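Local coordinates for protein acarbose Kinase Mak1 (Uncultured bacterium, PDB 6WB4) that probably phosphorylates the antidiabetic drug acarbose at the expense of ATP, as a member of the pfkB (ribokinase-like) family of carbohydrate kinases, at residues V157-W162 with K192-G197; H182-D185 with Y190-D193. One frame throughout, in Å; residues are numbered along the deposited sequence.

Contact 1 of 2, residues V157-W162 with K192-G197; sequences VSIMNW and KDFAYG. With AC1 (4,6-dideoxy-4-{[(1S,4R,5S,6S)-4,5,6-trihydroxy-3-(hydroxymethyl)cyclohex-2-en-1-yl]amino}-alpha-D-glucopyranose), chain D.
F194, on the short helix 192-195, pushes its ring into the loop that leaves strand 152-157 of the central sheet of this pfkB-family kinase and leads into helix 163-172. I159 sits at the centre of an inverse gamma turn in that loop, and its CA and CG2 branch lie over one face of the phenyl ring. The CG2 methyl stands 3.9 Å from the centroid of the F194 ring and 13° off the ring normal, a CH-pi contact made almost straight down onto the face. V157 comes from another direction: its CG1, anti to the backbone N (chi1 174°), meets the ring edge in plane, 3.8 Å from F194 CE1. The far end of the ring reaches the backbone at M160, whose carbonyl O lies near the ring plane beside CZ. T179, L167 and R164 also touch F194, so the phenyl is wedged between the central sheet and helix 163-172.

Packing slackens quickly away from this ring. No hydrogen bond joins the two segments. D193, on the same helix, is exposed and forms a salt bridge with R164, while K192 pairs with D189.

I159 also links this apolar contact to the sugar site. Its CG1 branch, held between the backbone N and the carbonyl carbon (chi1 53°), carries the chain away from F194 toward the acarbose-derived AC1 unit. The same side chain thus turns CG2 to the phenyl and CD1 to the ligand, with I159 CD1 3.2 Å from the ring oxygen O5 of AC1.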
ATOM      1  N   VAL B 157      -2.573 -23.195 -14.141  1.00 47.70           N
ATOM      2  CA  VAL B 157      -3.748 -22.361 -13.986  1.00 50.21           C
ATOM      3  C   VAL B 157      -3.959 -21.907 -12.551  1.00 58.22           C
ATOM      4  O   VAL B 157      -4.228 -22.718 -11.656  1.00 61.04           O
ATOM      5  CB  VAL B 157      -5.001 -23.100 -14.483  1.00 43.99           C
ATOM      6  CG1 VAL B 157      -6.243 -22.309 -14.183  1.00 41.51           C
ATOM      7  CG2 VAL B 157      -4.886 -23.387 -15.975  1.00 50.90           C
ATOM      8  N   SER B 158      -3.837 -20.596 -12.350  1.00 47.62           N
ATOM      9  CA  SER B 158      -4.110 -19.979 -11.060  1.00 48.83           C
ATOM     10  C   SER B 158      -5.609 -20.037 -10.828  1.00 58.38           C
ATOM     11  O   SER B 158      -6.387 -20.057 -11.788  1.00 65.62           O
ATOM     12  CB  SER B 158      -3.594 -18.533 -11.010  1.00 43.08           C
ATOM     13  OG  SER B 158      -2.191 -18.470 -11.267  1.00 51.76           O
ATOM     14  N   ILE B 159      -6.015 -20.071  -9.563  1.00 46.50           N
ATOM     15  CA  ILE B 159      -7.417 -20.257  -9.242  1.00 44.29           C
ATOM     16  C   ILE B 159      -8.221 -18.956  -9.296  1.00 58.06           C
ATOM     17  O   ILE B 159      -8.980 -18.643  -8.377  1.00 59.69           O
ATOM     18  CB  ILE B 159      -7.594 -20.930  -7.849  1.00 60.85           C
ATOM     19  CG1 ILE B 159      -6.845 -20.183  -6.744  1.00 58.72           C
ATOM     20  CG2 ILE B 159      -7.146 -22.385  -7.905  1.00 58.91           C
ATOM     21  CD1 ILE B 159      -6.896 -20.893  -5.400  1.00 48.36           C
HETATM   22  N   MSE B 160      -8.056 -18.204 -10.382  1.00 51.65           N
HETATM   23  CA  MSE B 160      -9.004 -17.146 -10.704  1.00 53.46           C
HETATM   24  C   MSE B 160     -10.310 -17.836 -11.058  1.00 57.77           C
HETATM   25  O   MSE B 160     -10.299 -18.955 -11.579  1.00 63.09           O
HETATM   26  CB  MSE B 160      -8.530 -16.269 -11.869  1.00 64.25           C
HETATM   27  CG  MSE B 160      -7.327 -15.353 -11.602  1.00 80.92           C
HETATM   28 SE   MSE B 160      -7.100 -14.647  -9.785  1.00 81.53          SE
HETATM   29  CE  MSE B 160      -5.961 -16.061  -9.072  1.00 99.50           C
ATOM     30  N   ASN B 161     -11.431 -17.176 -10.792  1.00 54.90           N
ATOM     31  CA  ASN B 161     -12.732 -17.805 -10.953  1.00 48.46           C
ATOM     32  C   ASN B 161     -13.046 -18.140 -12.406  1.00 61.33           C
ATOM     33  O   ASN B 161     -13.644 -19.181 -12.695  1.00 63.25           O
ATOM     34  CB  ASN B 161     -13.818 -16.908 -10.371  1.00 60.47           C
ATOM     35  CG  ASN B 161     -15.176 -17.582 -10.342  1.00 63.80           C
ATOM     36  OD1 ASN B 161     -15.274 -18.807 -10.239  1.00 67.49           O
ATOM     37  ND2 ASN B 161     -16.233 -16.781 -10.418  1.00 60.32           N
ATOM     38  N   TRP B 162     -12.632 -17.269 -13.321  1.00 63.55           N
ATOM     39  CA  TRP B 162     -12.874 -17.496 -14.741  1.00 67.39           C
ATOM     40  C   TRP B 162     -11.882 -18.513 -15.306  1.00 70.10           C
ATOM     41  O   TRP B 162     -12.114 -19.105 -16.363  1.00 56.89           O
ATOM     42  CB  TRP B 162     -12.792 -16.180 -15.529  1.00 56.23           C
ATOM     43  CG  TRP B 162     -11.538 -15.392 -15.277  1.00 56.07           C
ATOM     44  CD1 TRP B 162     -11.375 -14.384 -14.368  1.00 47.26           C
ATOM     45  CD2 TRP B 162     -10.273 -15.541 -15.941  1.00 55.60           C
ATOM     46  NE1 TRP B 162     -10.097 -13.897 -14.428  1.00 57.10           N
ATOM     47  CE2 TRP B 162      -9.396 -14.587 -15.382  1.00 56.64           C
ATOM     48  CE3 TRP B 162      -9.802 -16.378 -16.958  1.00 52.23           C
ATOM     49  CZ2 TRP B 162      -8.070 -14.452 -15.801  1.00 52.80           C
ATOM     50  CZ3 TRP B 162      -8.484 -16.248 -17.369  1.00 54.73           C
ATOM     51  CH2 TRP B 162      -7.631 -15.293 -16.789  1.00 57.74           C
ATOM     52  N   LYS B 192     -13.066 -27.017  -6.461  1.00 66.44           N
ATOM     53  CA  LYS B 192     -13.218 -28.386  -6.943  1.00 75.40           C
ATOM     54  C   LYS B 192     -12.971 -28.553  -8.449  1.00 70.52           C
ATOM     55  O   LYS B 192     -12.343 -29.528  -8.867  1.00 65.61           O
ATOM     56  CB  LYS B 192     -14.601 -28.909  -6.556  1.00 75.21           C
ATOM     57  CG  LYS B 192     -14.666 -29.403  -5.110  1.00 71.53           C
ATOM     58  CD  LYS B 192     -16.079 -29.786  -4.700  1.00 74.15           C
ATOM     59  CE  LYS B 192     -16.159 -30.130  -3.216  1.00 70.68           C
ATOM     60  NZ  LYS B 192     -17.560 -30.382  -2.779  1.00 61.72           N
ATOM     61  N   ASP B 193     -13.433 -27.601  -9.254  1.00 61.11           N
ATOM     62  CA  ASP B 193     -13.196 -27.651 -10.694  1.00 61.30           C
ATOM     63  C   ASP B 193     -11.703 -27.769 -11.010  1.00 72.07           C
ATOM     64  O   ASP B 193     -11.299 -28.483 -11.928  1.00 74.69           O
ATOM     65  CB  ASP B 193     -13.759 -26.404 -11.374  1.00 59.30           C
ATOM     66  CG  ASP B 193     -15.211 -26.559 -11.776  1.00 60.73           C
ATOM     67  OD1 ASP B 193     -15.623 -27.695 -12.084  1.00 61.58           O
ATOM     68  OD2 ASP B 193     -15.931 -25.540 -11.804  1.00 55.97           O
ATOM     69  N   PHE B 194     -10.892 -27.055 -10.239  1.00 71.37           N
ATOM     70  CA  PHE B 194      -9.449 -27.085 -10.391  1.00 59.23           C
ATOM     71  C   PHE B 194      -8.860 -28.376  -9.830  1.00 63.22           C
ATOM     72  O   PHE B 194      -7.980 -28.993 -10.442  1.00 59.61           O
ATOM     73  CB  PHE B 194      -8.818 -25.889  -9.689  1.00 56.06           C
ATOM     74  CG  PHE B 194      -9.286 -24.554 -10.202  1.00 59.34           C
ATOM     75  CD1 PHE B 194      -8.684 -23.967 -11.298  1.00 57.33           C
ATOM     76  CD2 PHE B 194     -10.302 -23.868  -9.562  1.00 62.94           C
ATOM     77  CE1 PHE B 194      -9.100 -22.731 -11.757  1.00 55.84           C
ATOM     78  CE2 PHE B 194     -10.717 -22.630 -10.014  1.00 54.71           C
ATOM     79  CZ  PHE B 194     -10.115 -22.061 -11.112  1.00 53.03           C
ATOM     80  N   ALA B 195      -9.353 -28.781  -8.663  1.00 60.74           N
ATOM     81  CA  ALA B 195      -8.883 -29.996  -8.007  1.00 51.36           C
ATOM     82  C   ALA B 195      -9.152 -31.233  -8.854  1.00 56.28           C
ATOM     83  O   ALA B 195      -8.327 -32.143  -8.894  1.00 66.22           O
ATOM     84  CB  ALA B 195      -9.529 -30.143  -6.646  1.00 58.11           C
ATOM     85  N   TYR B 196     -10.301 -31.267  -9.529  1.00 57.81           N
ATOM     86  CA  TYR B 196     -10.695 -32.451 -10.299  1.00 63.57           C
ATOM     87  C   TYR B 196     -10.360 -32.303 -11.775  1.00 60.74           C
ATOM     88  O   TYR B 196     -10.557 -33.231 -12.560  1.00 74.28           O
ATOM     89  CB  TYR B 196     -12.196 -32.728 -10.159  1.00 65.99           C
ATOM     90  CG  TYR B 196     -12.691 -32.863  -8.737  1.00 68.14           C
ATOM     91  CD1 TYR B 196     -11.849 -33.283  -7.716  1.00 67.01           C
ATOM     92  CD2 TYR B 196     -14.009 -32.569  -8.418  1.00 70.19           C
ATOM     93  CE1 TYR B 196     -12.310 -33.403  -6.415  1.00 71.38           C
ATOM     94  CE2 TYR B 196     -14.478 -32.682  -7.127  1.00 67.72           C
ATOM     95  CZ  TYR B 196     -13.628 -33.099  -6.129  1.00 66.66           C
ATOM     96  OH  TYR B 196     -14.102 -33.207  -4.842  1.00 58.11           O
ATOM     97  N   GLY B 197      -9.862 -31.134 -12.157  1.00 58.82           N
ATOM     98  CA  GLY B 197      -9.704 -30.818 -13.562  1.00 71.36           C
ATOM     99  C   GLY B 197      -8.277 -30.751 -14.078  1.00 80.24           C
ATOM    100  O   GLY B 197      -8.067 -30.642 -15.287  1.00 82.87           O
TER
HETATM  101  C1  AC1 D   3      -6.853 -18.629  -2.565  0.91124.36           C
HETATM  102  O2  AC1 D   3      -7.135 -18.952  -0.178  0.91138.11           O
HETATM  103  C2  AC1 D   3      -6.165 -18.739  -1.214  0.91132.98           C
HETATM  104  C4A AC1 D   3      -0.420 -14.656  -0.223  0.91108.72           C
HETATM  105  C3  AC1 D   3      -5.326 -17.506  -0.896  0.91130.94           C
HETATM  106  O3  AC1 D   3      -4.481 -17.828   0.218  0.91128.26           O
HETATM  107  C4  AC1 D   3      -4.464 -17.050  -2.077  0.91123.18           C
HETATM  108  N4A AC1 D   3      -4.108 -15.649  -1.900  0.91126.93           N
HETATM  109  C5  AC1 D   3      -5.130 -17.219  -3.447  0.91109.19           C
HETATM  110  O5  AC1 D   3      -5.847 -18.445  -3.559  0.91116.90           O
HETATM  111  C6  AC1 D   3      -4.091 -17.214  -4.562  0.91 89.56           C
HETATM  112  C1B AC1 D   3      -3.098 -15.276  -0.923  0.91124.07           C
HETATM  113  C2B AC1 D   3      -2.551 -13.865  -1.195  0.91122.40           C
HETATM  114  O2B AC1 D   3      -3.166 -13.305  -2.364  0.91126.25           O
HETATM  115  C3B AC1 D   3      -1.031 -13.829  -1.341  0.91117.53           C
HETATM  116  O3B AC1 D   3      -0.550 -12.475  -1.311  0.91124.10           O
HETATM  117  O4  AC1 D   3       0.998 -14.479  -0.141  0.91111.77           O
HETATM  118  C5B AC1 D   3      -0.754 -16.055  -0.604  0.91106.48           C
HETATM  119  C7B AC1 D   3      -2.025 -16.344  -0.871  0.91114.54           C
HETATM  120  C6B AC1 D   3       0.297 -17.127  -0.735  0.91111.31           C
HETATM  121  O6B AC1 D   3       0.075 -17.830  -1.967  0.91112.72           O

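Contact 2 of 2, residues H182-D185 with Y190-D193. With GLC (alpha-D-glucopyranose), chain C; AC1 (4,6-dideoxy-4-{[(1S,4R,5S,6S)-4,5,6-trihydroxy-3-(hydroxymethyl)cyclohex-2-en-1-yl]amino}-alpha-D-glucopyranose), chain D.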
ATOM      1  N   HIS B 182      -3.427 -24.020  -3.117  1.00 59.87           N
ATOM      2  CA  HIS B 182      -3.013 -23.307  -1.913  1.00 62.17           C
ATOM      3  C   HIS B 182      -3.733 -23.840  -0.685  1.00 63.30           C
ATOM      4  O   HIS B 182      -3.957 -25.048  -0.567  1.00 64.13           O
ATOM      5  CB  HIS B 182      -3.248 -21.806  -2.090  1.00 52.50           C
ATOM      6  CG  HIS B 182      -2.544 -21.244  -3.281  1.00 63.32           C
ATOM      7  ND1 HIS B 182      -1.171 -21.142  -3.353  1.00 62.75           N
ATOM      8  CD2 HIS B 182      -3.017 -20.799  -4.469  1.00 68.47           C
ATOM      9  CE1 HIS B 182      -0.831 -20.640  -4.527  1.00 50.24           C
ATOM     10  NE2 HIS B 182      -1.932 -20.424  -5.223  1.00 48.66           N
ATOM     11  N   ASP B 183      -4.090 -22.950   0.231  1.00 70.08           N
ATOM     12  CA  ASP B 183      -4.773 -23.374   1.446  1.00 75.74           C
ATOM     13  C   ASP B 183      -6.228 -23.712   1.138  1.00 82.22           C
ATOM     14  O   ASP B 183      -7.108 -22.861   1.203  1.00 91.79           O
ATOM     15  CB  ASP B 183      -4.674 -22.286   2.515  1.00 75.03           C
ATOM     16  CG  ASP B 183      -5.167 -20.951   2.017  1.00 91.21           C
ATOM     17  OD1 ASP B 183      -5.052 -20.725   0.799  1.00102.79           O
ATOM     18  OD2 ASP B 183      -5.684 -20.145   2.818  1.00 91.51           O
ATOM     19  N   TRP B 184      -6.472 -24.975   0.818  1.00 90.89           N
ATOM     20  CA  TRP B 184      -7.815 -25.461   0.526  1.00 82.26           C
ATOM     21  C   TRP B 184      -8.182 -26.455   1.614  1.00 84.69           C
ATOM     22  O   TRP B 184      -7.350 -27.270   2.000  1.00 92.19           O
ATOM     23  CB  TRP B 184      -7.867 -26.110  -0.863  1.00 72.84           C
ATOM     24  CG  TRP B 184      -9.223 -26.632  -1.263  1.00 71.89           C
ATOM     25  CD1 TRP B 184     -10.411 -25.978  -1.163  1.00 73.67           C
ATOM     26  CD2 TRP B 184      -9.520 -27.921  -1.829  1.00 67.53           C
ATOM     27  NE1 TRP B 184     -11.433 -26.773  -1.631  1.00 77.21           N
ATOM     28  CE2 TRP B 184     -10.913 -27.971  -2.041  1.00 71.92           C
ATOM     29  CE3 TRP B 184      -8.747 -29.036  -2.169  1.00 67.84           C
ATOM     30  CZ2 TRP B 184     -11.547 -29.093  -2.581  1.00 63.78           C
ATOM     31  CZ3 TRP B 184      -9.380 -30.149  -2.709  1.00 64.96           C
ATOM     32  CH2 TRP B 184     -10.763 -30.166  -2.908  1.00 66.16           C
ATOM     33  N   ASP B 185      -9.409 -26.381   2.126  1.00 87.10           N
ATOM     34  CA  ASP B 185      -9.795 -27.231   3.255  1.00 86.47           C
ATOM     35  C   ASP B 185     -10.217 -28.618   2.799  1.00 86.83           C
ATOM     36  O   ASP B 185     -10.371 -29.530   3.615  1.00 92.32           O
ATOM     37  CB  ASP B 185     -10.934 -26.605   4.067  1.00 84.81           C
ATOM     38  CG  ASP B 185     -12.101 -26.154   3.204  1.00 92.23           C
ATOM     39  OD1 ASP B 185     -12.367 -26.784   2.159  1.00 85.34           O
ATOM     40  OD2 ASP B 185     -12.784 -25.188   3.603  1.00103.15           O
ATOM     41  N   TYR B 190     -15.608 -24.048  -4.308  1.00 73.05           N
ATOM     42  CA  TYR B 190     -14.968 -23.128  -5.242  1.00 64.32           C
ATOM     43  C   TYR B 190     -13.796 -23.770  -5.979  1.00 67.96           C
ATOM     44  O   TYR B 190     -13.614 -23.550  -7.176  1.00 68.88           O
ATOM     45  CB  TYR B 190     -14.476 -21.867  -4.521  1.00 48.67           C
ATOM     46  CG  TYR B 190     -13.754 -20.946  -5.457  1.00 49.20           C
ATOM     47  CD1 TYR B 190     -14.448 -20.015  -6.215  1.00 44.01           C
ATOM     48  CD2 TYR B 190     -12.380 -21.045  -5.632  1.00 45.87           C
ATOM     49  CE1 TYR B 190     -13.792 -19.201  -7.106  1.00 50.68           C
ATOM     50  CE2 TYR B 190     -11.714 -20.231  -6.520  1.00 45.59           C
ATOM     51  CZ  TYR B 190     -12.423 -19.312  -7.245  1.00 49.99           C
ATOM     52  OH  TYR B 190     -11.760 -18.503  -8.118  1.00 53.95           O
ATOM     53  N   HIS B 191     -12.997 -24.542  -5.250  1.00 68.56           N
ATOM     54  CA  HIS B 191     -11.750 -25.091  -5.776  1.00 66.87           C
ATOM     55  C   HIS B 191     -11.924 -26.360  -6.606  1.00 67.90           C
ATOM     56  O   HIS B 191     -11.037 -26.732  -7.368  1.00 82.99           O
ATOM     57  CB  HIS B 191     -10.790 -25.400  -4.623  1.00 57.79           C
ATOM     58  CG  HIS B 191     -10.588 -24.257  -3.679  1.00 68.88           C
ATOM     59  ND1 HIS B 191     -11.596 -23.763  -2.881  1.00 74.26           N
ATOM     60  CD2 HIS B 191      -9.487 -23.521  -3.392  1.00 65.71           C
ATOM     61  CE1 HIS B 191     -11.130 -22.770  -2.146  1.00 64.48           C
ATOM     62  NE2 HIS B 191      -9.853 -22.603  -2.439  1.00 64.10           N
ATOM     63  N   LYS B 192     -13.066 -27.017  -6.461  1.00 66.44           N
ATOM     64  CA  LYS B 192     -13.218 -28.386  -6.943  1.00 75.40           C
ATOM     65  C   LYS B 192     -12.971 -28.553  -8.449  1.00 70.52           C
ATOM     66  O   LYS B 192     -12.343 -29.528  -8.867  1.00 65.61           O
ATOM     67  CB  LYS B 192     -14.601 -28.909  -6.556  1.00 75.21           C
ATOM     68  CG  LYS B 192     -14.666 -29.403  -5.110  1.00 71.53           C
ATOM     69  CD  LYS B 192     -16.079 -29.786  -4.700  1.00 74.15           C
ATOM     70  CE  LYS B 192     -16.159 -30.130  -3.216  1.00 70.68           C
ATOM     71  NZ  LYS B 192     -17.560 -30.382  -2.779  1.00 61.72           N
ATOM     72  N   ASP B 193     -13.433 -27.601  -9.254  1.00 61.11           N
ATOM     73  CA  ASP B 193     -13.196 -27.651 -10.694  1.00 61.30           C
ATOM     74  C   ASP B 193     -11.703 -27.769 -11.010  1.00 72.07           C
ATOM     75  O   ASP B 193     -11.299 -28.483 -11.928  1.00 74.69           O
ATOM     76  CB  ASP B 193     -13.759 -26.404 -11.374  1.00 59.30           C
ATOM     77  CG  ASP B 193     -15.211 -26.559 -11.776  1.00 60.73           C
ATOM     78  OD1 ASP B 193     -15.623 -27.695 -12.084  1.00 61.58           O
ATOM     79  OD2 ASP B 193     -15.931 -25.540 -11.804  1.00 55.97           O
TER
HETATM   80  C1  GLC C   2     -11.816 -17.724  -3.913  0.91126.30           C
HETATM   81  C2  GLC C   2     -11.326 -18.879  -3.043  0.91122.82           C
HETATM   82  C3  GLC C   2     -10.079 -18.465  -2.266  0.91121.55           C
HETATM   83  C4  GLC C   2      -9.019 -17.976  -3.255  0.91121.10           C
HETATM   84  C5  GLC C   2      -9.595 -16.826  -4.082  0.91116.73           C
HETATM   85  C6  GLC C   2      -8.578 -16.297  -5.089  0.91105.13           C
HETATM   86  O2  GLC C   2     -12.368 -19.296  -2.150  0.91120.65           O
HETATM   87  O3  GLC C   2      -9.604 -19.571  -1.486  0.91117.68           O
HETATM   88  O4  GLC C   2      -7.824 -17.575  -2.578  0.91123.18           O
HETATM   89  O5  GLC C   2     -10.764 -17.272  -4.779  0.91124.03           O
HETATM   90  O6  GLC C   2      -9.172 -15.242  -5.857  0.91100.24           O
HETATM   91  C1  AC1 D   3      -6.853 -18.629  -2.565  0.91124.36           C
HETATM   92  O2  AC1 D   3      -7.135 -18.952  -0.178  0.91138.11           O
HETATM   93  C2  AC1 D   3      -6.165 -18.739  -1.214  0.91132.98           C
HETATM   94  C4A AC1 D   3      -0.420 -14.656  -0.223  0.91108.72           C
HETATM   95  C3  AC1 D   3      -5.326 -17.506  -0.896  0.91130.94           C
HETATM   96  O3  AC1 D   3      -4.481 -17.828   0.218  0.91128.26           O
HETATM   97  C4  AC1 D   3      -4.464 -17.050  -2.077  0.91123.18           C
HETATM   98  N4A AC1 D   3      -4.108 -15.649  -1.900  0.91126.93           N
HETATM   99  C5  AC1 D   3      -5.130 -17.219  -3.447  0.91109.19           C
HETATM  100  O5  AC1 D   3      -5.847 -18.445  -3.559  0.91116.90           O
HETATM  101  C6  AC1 D   3      -4.091 -17.214  -4.562  0.91 89.56           C
HETATM  102  C1B AC1 D   3      -3.098 -15.276  -0.923  0.91124.07           C
HETATM  103  C2B AC1 D   3      -2.551 -13.865  -1.195  0.91122.40           C
HETATM  104  O2B AC1 D   3      -3.166 -13.305  -2.364  0.91126.25           O
HETATM  105  C3B AC1 D   3      -1.031 -13.829  -1.341  0.91117.53           C
HETATM  106  O3B AC1 D   3      -0.550 -12.475  -1.311  0.91124.10           O
HETATM  107  O4  AC1 D   3       0.998 -14.479  -0.141  0.91111.77           O
HETATM  108  C5B AC1 D   3      -0.754 -16.055  -0.604  0.91106.48           C
HETATM  109  C7B AC1 D   3      -2.025 -16.344  -0.871  0.91114.54           C
HETATM  110  C6B AC1 D   3       0.297 -17.127  -0.735  0.91111.31           C
HETATM  111  O6B AC1 D   3       0.075 -17.830  -1.967  0.91112.72           O
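W184 and H191 form the aromatic part of this contact, an offset stack at the wall of the glycan pocket, to which H191 belongs. W184 CG stands anti to the backbone N (chi1 -179°), which sends the indole out over H191. The five-membered ring of W184 and the imidazole of H191 have centroids 3.9 Å apart, with planes inclined at 29°. The rings are displaced as well as tilted: W184 CD1 lies over one imidazole face, toward its rim, and the CB of H191 over the pyrrole part of the indole. That CB makes a CH-pi contact 3.5 Å from the centroid of the W184 five-membered ring. Y190 CD2 lies over the other face of H191, leaving the imidazole between two aromatic side chains.

Apolar contact beyond the stack is slight: K192 CG approaches the benzo part of W184 at CZ2, its chain crossing the indole at about a right angle.

The polar bonds run to neighbours and sugar rather than between the two segments. W184 NE1 is hydrogen-bonded to the carbonyl O of A188, which ties the indole to the intervening loop. H191 NE2 and O3 of the glucose lie 3.2 Å apart in a hydrogen bond, the hydroxyl coming in near the imidazole plane. D183 receives two bonds at a single oxygen: OD1 accepts from O3 of AC1 at 3.0 Å and, weakly, from O2 of AC1.

Y190 adds sugar stacking. It turns a ring face to the glucose, whose C1 sits 3.6 Å above the centre of the phenol, a common way for proteins to bind a pyranose.

In the fold, 182-185 follows strand 176-180 of the central sheet, 190-193 runs into helix 192-195, and R164 of helix 163-172 meets Y190 by a cation-pi interaction.

Contacts 1 and 2 have centres 8 Å apart and share K192 and D193, so helix 192-195 serves both: F194 faces the 157-162 loop, while H191, just ahead, faces W184. Y190 joins them directly, its OH lying 2.8 Å from the carbonyl O of I159 in a probable hydrogen bond. A second, apolar junction brings A195 CB to 3.9 Å from W184 CH2. Both contacts border the glycan pocket, contact 1 through I159 and contact 2 through H182, D183, Y190 and H191. H182 also touches ATP, placing the 182-185 segment where the sugar and nucleotide sites adjoin; R126 and H62 add further hydrogen bonds to AC1.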